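Local coordinates for protein CalS10 (Micromonospora echinospora, PDB 6UK5) that binds S-adenosylmethionine and probably transfers its methyl group to an amino pentose during calicheamicin biosynthesis, at residues 63-71 with 88-96; 79-89 with 99-109. All blocks are in the same frame, centred on the assembly; numbering follows the deposited sequence.

Contact 1. Residues 63-71 with 88-96. With SAM (S-adenosylmethionine), chain D.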
loop_
_atom_site.group_PDB
_atom_site.type_symbol
_atom_site.label_atom_id
_atom_site.label_comp_id
_atom_site.label_asym_id
_atom_site.label_seq_id
_atom_site.Cartn_x
_atom_site.Cartn_y
_atom_site.Cartn_z
ATOM N N CYS A 63 19.278 -0.755 19.795
ATOM C CA CYS A 63 19.638 0.004 18.604
ATOM C C CYS A 63 18.856 -0.431 17.372
ATOM O O CYS A 63 18.763 0.339 16.411
ATOM C CB CYS A 63 21.137 -0.125 18.329
ATOM S SG CYS A 63 21.702 -1.813 17.996
ATOM N N GLY A 64 18.306 -1.640 17.371
ATOM C CA GLY A 64 17.552 -2.094 16.213
ATOM C C GLY A 64 18.452 -2.205 14.999
ATOM O O GLY A 64 19.483 -2.884 15.022
ATOM N N THR A 65 18.063 -1.529 13.918
ATOM C CA THR A 65 18.846 -1.532 12.688
ATOM C C THR A 65 20.114 -0.693 12.786
ATOM O O THR A 65 20.867 -0.634 11.808
ATOM C CB THR A 65 17.997 -1.033 11.517
ATOM O OG1 THR A 65 17.539 0.299 11.782
ATOM C CG2 THR A 65 16.798 -1.946 11.307
ATOM N N GLY A 66 20.366 -0.039 13.917
ATOM C CA GLY A 66 21.546 0.791 14.042
ATOM C C GLY A 66 21.477 2.099 13.289
ATOM O O GLY A 66 22.513 2.722 13.054
ATOM N N ALA A 67 20.278 2.532 12.897
ATOM C CA ALA A 67 20.151 3.765 12.126
ATOM C C ALA A 67 20.708 4.957 12.897
ATOM O O ALA A 67 21.465 5.766 12.349
ATOM C CB ALA A 67 18.686 3.995 11.758
ATOM N N HIS A 68 20.338 5.089 14.173
ATOM C CA HIS A 68 20.941 6.124 15.007
ATOM C C HIS A 68 22.451 5.947 15.080
ATOM O O HIS A 68 23.213 6.906 14.909
ATOM C CB HIS A 68 20.329 6.102 16.411
ATOM C CG HIS A 68 19.006 6.797 16.509
ATOM N ND1 HIS A 68 17.881 6.190 17.026
ATOM C CD2 HIS A 68 18.638 8.061 16.191
ATOM C CE1 HIS A 68 16.871 7.041 16.996
ATOM N NE2 HIS A 68 17.305 8.184 16.496
ATOM N N LEU A 69 22.902 4.718 15.340
ATOM C CA LEU A 69 24.329 4.470 15.507
ATOM C C LEU A 69 25.130 4.895 14.285
ATOM O O LEU A 69 26.280 5.329 14.419
ATOM C CB LEU A 69 24.570 2.987 15.789
ATOM C CG LEU A 69 24.335 2.528 17.224
ATOM C CD1 LEU A 69 24.205 1.018 17.287
ATOM C CD2 LEU A 69 25.459 3.011 18.102
ATOM N N GLU A 70 24.547 4.778 13.091
ATOM C CA GLU A 70 25.256 5.189 11.884
ATOM C C GLU A 70 25.744 6.629 11.984
ATOM O O GLU A 70 26.883 6.934 11.613
ATOM C CB GLU A 70 24.351 5.026 10.662
ATOM C CG GLU A 70 25.044 5.359 9.350
ATOM C CD GLU A 70 24.292 4.849 8.141
ATOM O OE1 GLU A 70 23.395 5.566 7.656
ATOM O OE2 GLU A 70 24.594 3.729 7.678
ATOM N N THR A 71 24.899 7.529 12.488
ATOM C CA THR A 71 25.301 8.924 12.614
ATOM C C THR A 71 26.118 9.165 13.879
ATOM O O THR A 71 26.977 10.053 13.893
ATOM C CB THR A 71 24.072 9.831 12.585
ATOM O OG1 THR A 71 23.410 9.694 11.321
ATOM C CG2 THR A 71 24.479 11.286 12.765
ATOM N N MET A 88 17.130 -7.606 13.592
ATOM C CA MET A 88 17.496 -6.197 13.520
ATOM C C MET A 88 18.996 -6.024 13.717
ATOM O O MET A 88 19.629 -5.211 13.035
ATOM C CB MET A 88 16.728 -5.391 14.572
ATOM C CG MET A 88 15.225 -5.636 14.566
ATOM S SD MET A 88 14.361 -4.860 13.184
ATOM C CE MET A 88 13.778 -3.319 13.874
ATOM N N LEU A 89 19.580 -6.788 14.643
ATOM C CA LEU A 89 21.024 -6.762 14.847
ATOM C C LEU A 89 21.789 -7.282 13.637
ATOM O O LEU A 89 22.956 -6.918 13.456
ATOM C CB LEU A 89 21.385 -7.554 16.103
ATOM C CG LEU A 89 22.853 -7.497 16.519
ATOM C CD1 LEU A 89 23.191 -6.125 17.064
ATOM C CD2 LEU A 89 23.124 -8.554 17.574
ATOM N N ALA A 90 21.169 -8.122 12.805
ATOM C CA ALA A 90 21.827 -8.565 11.581
ATOM C C ALA A 90 22.048 -7.387 10.640
ATOM O O ALA A 90 23.184 -7.066 10.274
ATOM C CB ALA A 90 20.995 -9.655 10.904
ATOM N N LEU A 91 20.959 -6.727 10.237
ATOM C CA LEU A 91 21.093 -5.547 9.390
ATOM C C LEU A 91 21.955 -4.491 10.066
ATOM O O LEU A 91 22.659 -3.736 9.387
ATOM C CB LEU A 91 19.715 -4.999 9.006
ATOM C CG LEU A 91 18.911 -5.871 8.025
ATOM C CD1 LEU A 91 18.641 -7.289 8.516
ATOM C CD2 LEU A 91 17.598 -5.185 7.642
ATOM N N ALA A 92 21.906 -4.415 11.399
ATOM C CA ALA A 92 22.748 -3.463 12.114
ATOM C C ALA A 92 24.218 -3.693 11.786
ATOM O O ALA A 92 24.941 -2.755 11.431
ATOM C CB ALA A 92 22.508 -3.581 13.621
ATOM N N ARG A 93 24.682 -4.942 11.900
ATOM C CA ARG A 93 26.057 -5.254 11.522
ATOM C C ARG A 93 26.299 -4.951 10.050
ATOM O O ARG A 93 27.334 -4.380 9.685
ATOM C CB ARG A 93 26.379 -6.716 11.831
ATOM C CG ARG A 93 26.398 -7.015 13.319
ATOM C CD ARG A 93 27.703 -7.667 13.742
ATOM N NE ARG A 93 27.711 -8.007 15.163
ATOM C CZ ARG A 93 26.965 -8.955 15.719
ATOM N NH1 ARG A 93 26.137 -9.680 14.981
ATOM N NH2 ARG A 93 27.051 -9.178 17.024
ATOM N N HIS A 94 25.353 -5.333 9.191
ATOM C CA HIS A 94 25.476 -5.061 7.764
ATOM C C HIS A 94 25.776 -3.586 7.519
ATOM O O HIS A 94 26.733 -3.239 6.819
ATOM C CB HIS A 94 24.188 -5.488 7.059
ATOM C CG HIS A 94 24.334 -5.687 5.583
ATOM N ND1 HIS A 94 25.234 -4.979 4.816
ATOM C CD2 HIS A 94 23.699 -6.531 4.736
ATOM C CE1 HIS A 94 25.139 -5.372 3.557
ATOM N NE2 HIS A 94 24.216 -6.313 3.483
ATOM N N ARG A 95 24.959 -2.700 8.096
ATOM C CA ARG A 95 25.144 -1.264 7.915
ATOM C C ARG A 95 26.381 -0.736 8.631
ATOM O O ARG A 95 26.908 0.308 8.231
ATOM C CB ARG A 95 23.883 -0.543 8.415
ATOM C CG ARG A 95 24.072 0.863 8.989
ATOM C CD ARG A 95 22.934 1.213 9.938
ATOM N NE ARG A 95 21.631 1.019 9.312
ATOM C CZ ARG A 95 20.979 1.954 8.630
ATOM N NH1 ARG A 95 21.494 3.168 8.480
ATOM N NH2 ARG A 95 19.801 1.673 8.098
ATOM N N LEU A 96 26.852 -1.419 9.673
ATOM C CA LEU A 96 27.972 -0.956 10.497
ATOM C C LEU A 96 29.035 -2.044 10.556
ATOM O O LEU A 96 29.132 -2.781 11.548
ATOM C CB LEU A 96 27.490 -0.559 11.895
ATOM C CG LEU A 96 26.566 0.660 11.926
ATOM C CD1 LEU A 96 25.904 0.836 13.278
ATOM C CD2 LEU A 96 27.364 1.909 11.581
HETATM N N SAM D . 17.022 2.745 18.248
HETATM C CA SAM D . 16.122 2.003 17.424
HETATM C C SAM D . 15.649 2.821 16.183
HETATM O O SAM D . 15.279 4.008 16.363
HETATM O OXT SAM D . 15.666 2.217 15.092
HETATM C CB SAM D . 14.909 1.552 18.249
HETATM C CG SAM D . 14.264 0.381 17.528
HETATM S SD SAM D . 12.589 0.276 18.196
HETATM C CE SAM D . 11.772 -0.631 16.894
HETATM C "C5'" SAM D . 12.621 -0.985 19.528
HETATM C "C4'" SAM D . 13.786 -1.983 19.565
HETATM O "O4'" SAM D . 13.961 -2.434 20.920
HETATM C "C3'" SAM D . 13.579 -3.236 18.709
HETATM O "O3'" SAM D . 14.471 -3.243 17.598
HETATM C "C2'" SAM D . 13.884 -4.413 19.657
HETATM O "O2'" SAM D . 14.793 -5.341 19.075
HETATM C "C1'" SAM D . 14.498 -3.735 20.881
HETATM N N9 SAM D . 14.197 -4.386 22.150
HETATM C C8 SAM D . 12.962 -4.622 22.698
HETATM N N7 SAM D . 13.000 -5.155 23.894
HETATM C C5 SAM D . 14.354 -5.276 24.158
HETATM C C6 SAM D . 15.067 -5.751 25.275
HETATM N N6 SAM D . 14.487 -6.263 26.364
HETATM N N1 SAM D . 16.416 -5.694 25.232
HETATM C C2 SAM D . 17.003 -5.203 24.137
HETATM N N3 SAM D . 16.438 -4.739 23.020
HETATM C C4 SAM D . 15.106 -4.802 23.095
#

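Contact 2. Residues 79-89 with 99-109. With SAM (S-adenosylmethionine), chain D.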
loop_
_atom_site.group_PDB
_atom_site.type_symbol
_atom_site.label_atom_id
_atom_site.label_comp_id
_atom_site.label_asym_id
_atom_site.label_seq_id
_atom_site.Cartn_x
_atom_site.Cartn_y
_atom_site.Cartn_z
ATOM N N VAL A 79 31.916 3.591 19.355
ATOM C CA VAL A 79 30.471 3.439 19.418
ATOM C C VAL A 79 30.154 1.951 19.448
ATOM O O VAL A 79 30.837 1.150 18.800
ATOM C CB VAL A 79 29.822 4.145 18.208
ATOM C CG1 VAL A 79 28.443 3.623 17.949
ATOM C CG2 VAL A 79 29.796 5.656 18.423
ATOM N N GLU A 80 29.121 1.578 20.202
ATOM C CA GLU A 80 28.710 0.187 20.304
ATOM C C GLU A 80 27.190 0.106 20.323
ATOM O O GLU A 80 26.490 1.112 20.463
ATOM C CB GLU A 80 29.283 -0.499 21.553
ATOM C CG GLU A 80 30.799 -0.554 21.615
ATOM C CD GLU A 80 31.302 -1.529 22.663
ATOM O OE1 GLU A 80 30.557 -2.475 23.004
ATOM O OE2 GLU A 80 32.438 -1.348 23.149
ATOM N N GLY A 81 26.683 -1.120 20.191
ATOM C CA GLY A 81 25.254 -1.343 20.156
ATOM C C GLY A 81 24.865 -2.552 20.982
ATOM O O GLY A 81 25.664 -3.460 21.221
ATOM N N LEU A 82 23.608 -2.542 21.418
ATOM C CA LEU A 82 23.028 -3.627 22.198
ATOM C C LEU A 82 21.603 -3.825 21.707
ATOM O O LEU A 82 20.828 -2.866 21.645
ATOM C CB LEU A 82 23.072 -3.295 23.696
ATOM C CG LEU A 82 22.759 -4.342 24.770
ATOM C CD1 LEU A 82 21.297 -4.748 24.742
ATOM C CD2 LEU A 82 23.659 -5.565 24.642
ATOM N N GLU A 83 21.263 -5.061 21.352
ATOM C CA GLU A 83 20.016 -5.342 20.653
ATOM C C GLU A 83 19.613 -6.786 20.914
ATOM O O GLU A 83 20.459 -7.682 20.900
ATOM C CB GLU A 83 20.156 -5.084 19.147
ATOM C CG GLU A 83 18.944 -5.485 18.322
ATOM C CD GLU A 83 17.679 -4.768 18.734
ATOM O OE1 GLU A 83 17.769 -3.677 19.335
ATOM O OE2 GLU A 83 16.591 -5.309 18.459
ATOM N N LEU A 84 18.319 -6.999 21.148
ATOM C CA LEU A 84 17.826 -8.333 21.461
ATOM C C LEU A 84 17.351 -9.086 20.224
ATOM O O LEU A 84 17.607 -10.288 20.101
ATOM C CB LEU A 84 16.680 -8.253 22.473
ATOM C CG LEU A 84 16.163 -9.610 22.956
ATOM C CD1 LEU A 84 17.230 -10.313 23.786
ATOM C CD2 LEU A 84 14.875 -9.463 23.746
ATOM N N ALA A 85 16.660 -8.416 19.310
ATOM C CA ALA A 85 16.157 -9.085 18.116
ATOM C C ALA A 85 17.307 -9.309 17.143
ATOM O O ALA A 85 17.885 -8.333 16.650
ATOM C CB ALA A 85 15.058 -8.259 17.460
ATOM N N PRO A 86 17.668 -10.558 16.830
ATOM C CA PRO A 86 18.834 -10.773 15.959
ATOM C C PRO A 86 18.593 -10.376 14.518
ATOM O O PRO A 86 19.561 -10.072 13.807
ATOM C CB PRO A 86 19.111 -12.278 16.083
ATOM C CG PRO A 86 17.861 -12.885 16.618
ATOM C CD PRO A 86 17.027 -11.818 17.251
ATOM N N ALA A 87 17.339 -10.355 14.063
ATOM C CA ALA A 87 17.064 -9.882 12.712
ATOM C C ALA A 87 17.421 -8.410 12.569
ATOM O O ALA A 87 17.968 -7.995 11.542
ATOM C CB ALA A 87 15.599 -10.117 12.356
ATOM N N MET A 88 17.130 -7.606 13.592
ATOM C CA MET A 88 17.496 -6.197 13.520
ATOM C C MET A 88 18.996 -6.024 13.717
ATOM O O MET A 88 19.629 -5.211 13.035
ATOM C CB MET A 88 16.728 -5.391 14.572
ATOM C CG MET A 88 15.225 -5.636 14.566
ATOM S SD MET A 88 14.361 -4.860 13.184
ATOM C CE MET A 88 13.778 -3.319 13.874
ATOM N N LEU A 89 19.580 -6.788 14.643
ATOM C CA LEU A 89 21.024 -6.762 14.847
ATOM C C LEU A 89 21.789 -7.282 13.637
ATOM O O LEU A 89 22.956 -6.918 13.456
ATOM C CB LEU A 89 21.385 -7.554 16.103
ATOM C CG LEU A 89 22.853 -7.497 16.519
ATOM C CD1 LEU A 89 23.191 -6.125 17.064
ATOM C CD2 LEU A 89 23.124 -8.554 17.574
ATOM N N VAL A 99 31.843 -2.115 13.802
ATOM C CA VAL A 99 31.271 -1.609 15.046
ATOM C C VAL A 99 30.922 -2.811 15.910
ATOM O O VAL A 99 30.160 -3.686 15.482
ATOM C CB VAL A 99 30.034 -0.734 14.790
ATOM C CG1 VAL A 99 29.496 -0.166 16.097
ATOM C CG2 VAL A 99 30.373 0.370 13.807
ATOM N N ARG A 100 31.470 -2.852 17.124
ATOM C CA ARG A 100 31.146 -3.933 18.048
ATOM C C ARG A 100 29.676 -3.832 18.431
ATOM O O ARG A 100 29.254 -2.866 19.076
ATOM C CB ARG A 100 32.036 -3.877 19.288
ATOM C CG ARG A 100 31.841 -5.077 20.217
ATOM C CD ARG A 100 32.292 -6.385 19.562
ATOM N NE ARG A 100 31.979 -7.559 20.379
ATOM C CZ ARG A 100 31.038 -8.457 20.081
ATOM N NH1 ARG A 100 30.305 -8.340 18.980
ATOM N NH2 ARG A 100 30.832 -9.488 20.889
ATOM N N LEU A 101 28.899 -4.831 18.027
ATOM C CA LEU A 101 27.485 -4.935 18.348
ATOM C C LEU A 101 27.273 -6.180 19.195
ATOM O O LEU A 101 27.885 -7.223 18.946
ATOM C CB LEU A 101 26.636 -5.005 17.077
ATOM C CG LEU A 101 26.780 -3.819 16.123
ATOM C CD1 LEU A 101 25.805 -3.928 14.964
ATOM C CD2 LEU A 101 26.564 -2.501 16.851
ATOM N N HIS A 102 26.396 -6.068 20.188
ATOM C CA HIS A 102 26.157 -7.136 21.144
ATOM C C HIS A 102 24.700 -7.565 21.108
ATOM O O HIS A 102 23.795 -6.726 21.067
ATOM C CB HIS A 102 26.520 -6.690 22.564
ATOM C CG HIS A 102 27.891 -6.108 22.679
ATOM N ND1 HIS A 102 28.984 -6.848 23.079
ATOM C CD2 HIS A 102 28.351 -4.856 22.444
ATOM C CE1 HIS A 102 30.056 -6.076 23.085
ATOM N NE2 HIS A 102 29.698 -4.862 22.706
ATOM N N ALA A 103 24.481 -8.874 21.119
ATOM C CA ALA A 103 23.149 -9.407 21.355
ATOM C C ALA A 103 22.922 -9.431 22.858
ATOM O O ALA A 103 23.750 -9.956 23.609
ATOM C CB ALA A 103 23.005 -10.809 20.768
ATOM N N GLY A 104 21.810 -8.862 23.302
ATOM C CA GLY A 104 21.597 -8.760 24.733
ATOM C C GLY A 104 20.197 -8.295 25.050
ATOM O O GLY A 104 19.441 -7.861 24.175
ATOM N N ASP A 105 19.868 -8.397 26.332
ATOM C CA ASP A 105 18.613 -7.907 26.875
ATOM C C ASP A 105 18.859 -6.635 27.668
ATOM O O ASP A 105 19.748 -6.586 28.525
ATOM C CB ASP A 105 17.946 -8.963 27.758
ATOM C CG ASP A 105 16.483 -8.663 28.016
ATOM O OD1 ASP A 105 16.156 -7.487 28.291
ATOM O OD2 ASP A 105 15.658 -9.599 27.938
ATOM N N MET A 106 18.068 -5.609 27.367
ATOM C CA MET A 106 18.161 -4.340 28.071
ATOM C C MET A 106 18.075 -4.514 29.581
ATOM O O MET A 106 18.729 -3.777 30.329
ATOM C CB MET A 106 17.019 -3.450 27.582
ATOM C CG MET A 106 17.117 -1.992 27.914
ATOM S SD MET A 106 15.714 -1.050 27.252
ATOM C CE MET A 106 14.744 -2.274 26.367
ATOM N N ARG A 107 17.290 -5.487 30.048
ATOM C CA ARG A 107 17.071 -5.676 31.478
ATOM C C ARG A 107 18.236 -6.348 32.206
ATOM O O ARG A 107 18.262 -6.317 33.440
ATOM C CB ARG A 107 15.785 -6.484 31.705
ATOM C CG ARG A 107 14.555 -5.930 30.977
ATOM C CD ARG A 107 13.454 -6.978 30.776
ATOM N NE ARG A 107 13.655 -7.841 29.615
ATOM C CZ ARG A 107 12.701 -8.593 29.067
ATOM N NH1 ARG A 107 11.474 -8.593 29.577
ATOM N NH2 ARG A 107 12.971 -9.350 28.011
ATOM N N THR A 108 19.187 -6.955 31.491
ATOM C CA THR A 108 20.186 -7.812 32.131
ATOM C C THR A 108 21.600 -7.716 31.576
ATOM O O THR A 108 22.492 -8.337 32.161
ATOM C CB THR A 108 19.750 -9.289 32.089
ATOM O OG1 THR A 108 19.417 -9.667 30.746
ATOM C CG2 THR A 108 18.601 -9.555 33.052
ATOM N N PHE A 109 21.849 -7.000 30.484
ATOM C CA PHE A 109 23.126 -7.147 29.803
ATOM C C PHE A 109 24.276 -6.713 30.710
ATOM O O PHE A 109 24.103 -5.951 31.666
ATOM C CB PHE A 109 23.151 -6.324 28.512
ATOM C CG PHE A 109 23.210 -4.835 28.735
ATOM C CD1 PHE A 109 22.122 -4.145 29.242
ATOM C CD2 PHE A 109 24.354 -4.122 28.412
ATOM C CE1 PHE A 109 22.180 -2.774 29.440
ATOM C CE2 PHE A 109 24.415 -2.756 28.602
ATOM C CZ PHE A 109 23.327 -2.082 29.117
HETATM N N SAM D . 17.022 2.745 18.248
HETATM C CA SAM D . 16.122 2.003 17.424
HETATM C C SAM D . 15.649 2.821 16.183
HETATM O O SAM D . 15.279 4.008 16.363
HETATM O OXT SAM D . 15.666 2.217 15.092
HETATM C CB SAM D . 14.909 1.552 18.249
HETATM C CG SAM D . 14.264 0.381 17.528
HETATM S SD SAM D . 12.589 0.276 18.196
HETATM C CE SAM D . 11.772 -0.631 16.894
HETATM C "C5'" SAM D . 12.621 -0.985 19.528
HETATM C "C4'" SAM D . 13.786 -1.983 19.565
HETATM O "O4'" SAM D . 13.961 -2.434 20.920
HETATM C "C3'" SAM D . 13.579 -3.236 18.709
HETATM O "O3'" SAM D . 14.471 -3.243 17.598
HETATM C "C2'" SAM D . 13.884 -4.413 19.657
HETATM O "O2'" SAM D . 14.793 -5.341 19.075
HETATM C "C1'" SAM D . 14.498 -3.735 20.881
HETATM N N9 SAM D . 14.197 -4.386 22.150
HETATM C C8 SAM D . 12.962 -4.622 22.698
HETATM N N7 SAM D . 13.000 -5.155 23.894
HETATM C C5 SAM D . 14.354 -5.276 24.158
HETATM C C6 SAM D . 15.067 -5.751 25.275
HETATM N N6 SAM D . 14.487 -6.263 26.364
HETATM N N1 SAM D . 16.416 -5.694 25.232
HETATM C C2 SAM D . 17.003 -5.203 24.137
HETATM N N3 SAM D . 16.438 -4.739 23.020
HETATM C C4 SAM D . 15.106 -4.802 23.095
HETATM O O HOH W 1 32.287 -0.838 18.268
#

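Contact 1. Residues 63-71 with 88-96
The glycine-rich turn of the Rossmann-like methyltransferase fold, a type II' turn from C63 to G66, packs through G64 and T65 against M88, A92 and R95 of helix 86-95. The turn backbone lies close to that helix: T65 O receives a CA-H...O contact from A92 CA at 3.4 Å, and A92 CB rests on G64 O, also at 3.4 Å. G64 has positive phi, which by itself favours glycine. M88 lays its CB against G64 C and bends at chi2 (-74°) and chi3 (-96°), bringing CE near both T65 CG2 (4.2 Å) and the ribose O3' of SAM (3.8 Å).

Beyond the turn, R95 reaches across to the start of helix 67-73. Its chain kinks at chi3 (-53°), and the guanidinium settles with A67 CA over one face, 3.9 Å above the plane, while E70 OE1 comes to its edge and forms a salt bridge with NH1 at 3.2 Å. The E70 chain, extended and crossing R95 at about a right angle, turns its carboxylate plane well away from that of the guanidinium. R95 NH2 pairs with E27, so the arginine bridges two acids; with a leucine in its place, E70 and E27 would probably both lose their shared positive mate. Next to this pair, L96 inserts CD1 against L69 CB at 3.6 Å.

Helix 20-32 closes over T65 and A67, helix 37-51 flanks A67 and H68, and strand 78-83 touches L69 through V79 and L89 through E83.

Contact 2. Residues 79-89 with 99-109
G81, L82 and E83 lie beside L101, H102 and A103 as parallel neighbours, with strand 101-103 at the edge of the sheet and the two short axes 18° apart. The main-chain bonds run from G81 and E83 to H102 and G104: H102 N donates to G81 O at 2.9 Å and E83 N to H102 O at 3.0 Å; past the strand, G104 N continues the pattern to E83 O.

One polar side-chain pair spans the strands. H102 NE2 donates to E80 OE1 at 2.6 Å, meeting the oxygen nearly along its C-O axis, with ring and carboxylate planes 26° apart.

Apolar packing lines both faces. On the face of L82 and H102, L82 sets CG over the F109 ring, 4.3 Å from its centroid, in a CH-pi contact; chi1 of -169° extends the leucine toward it, and CD2 also meets H102 CB. On the other face L89 presses CD1 on L101 CB (3.6 Å) and CD2 on A103 CB.

Bonds to SAM close the group. SAM N6 donates to D105 OD1 at 2.8 Å. M106 N donates to SAM N1 at 2.7 Å. R107, also in the pocket, grips the D105 carboxylate side-on through NE and NH2, and its backbone N completes an Asx turn. R107 NE and N thus share OD1 with N6, which probably limits rotation of the carboxylate; the N6 and N1 bonds are consistent with recognition of adenine by its Watson-Crick edge.

In the fold
Contacts 1 and 2, with centres about 10 Å apart, are two sides of one SAM pocket, and they share M88 and L89 at the start of helix 86-95. The glycine turn of 63-71 faces the methionine and ribose portions of the cofactor, whereas 99-109, with L84, takes the adenine. E83, at the end of strand 78-83, ties them together: its OE1 accepts from G64 N at 2.9 Å, while OE2 faces the ribose hydroxyls. A second tie runs from helix 86-95 to strand 101-103, where R93 NH2 probably bonds to L101 O at 2.9 Å. Y26 and W37, outside both contacts, also hydrogen-bond to SAM.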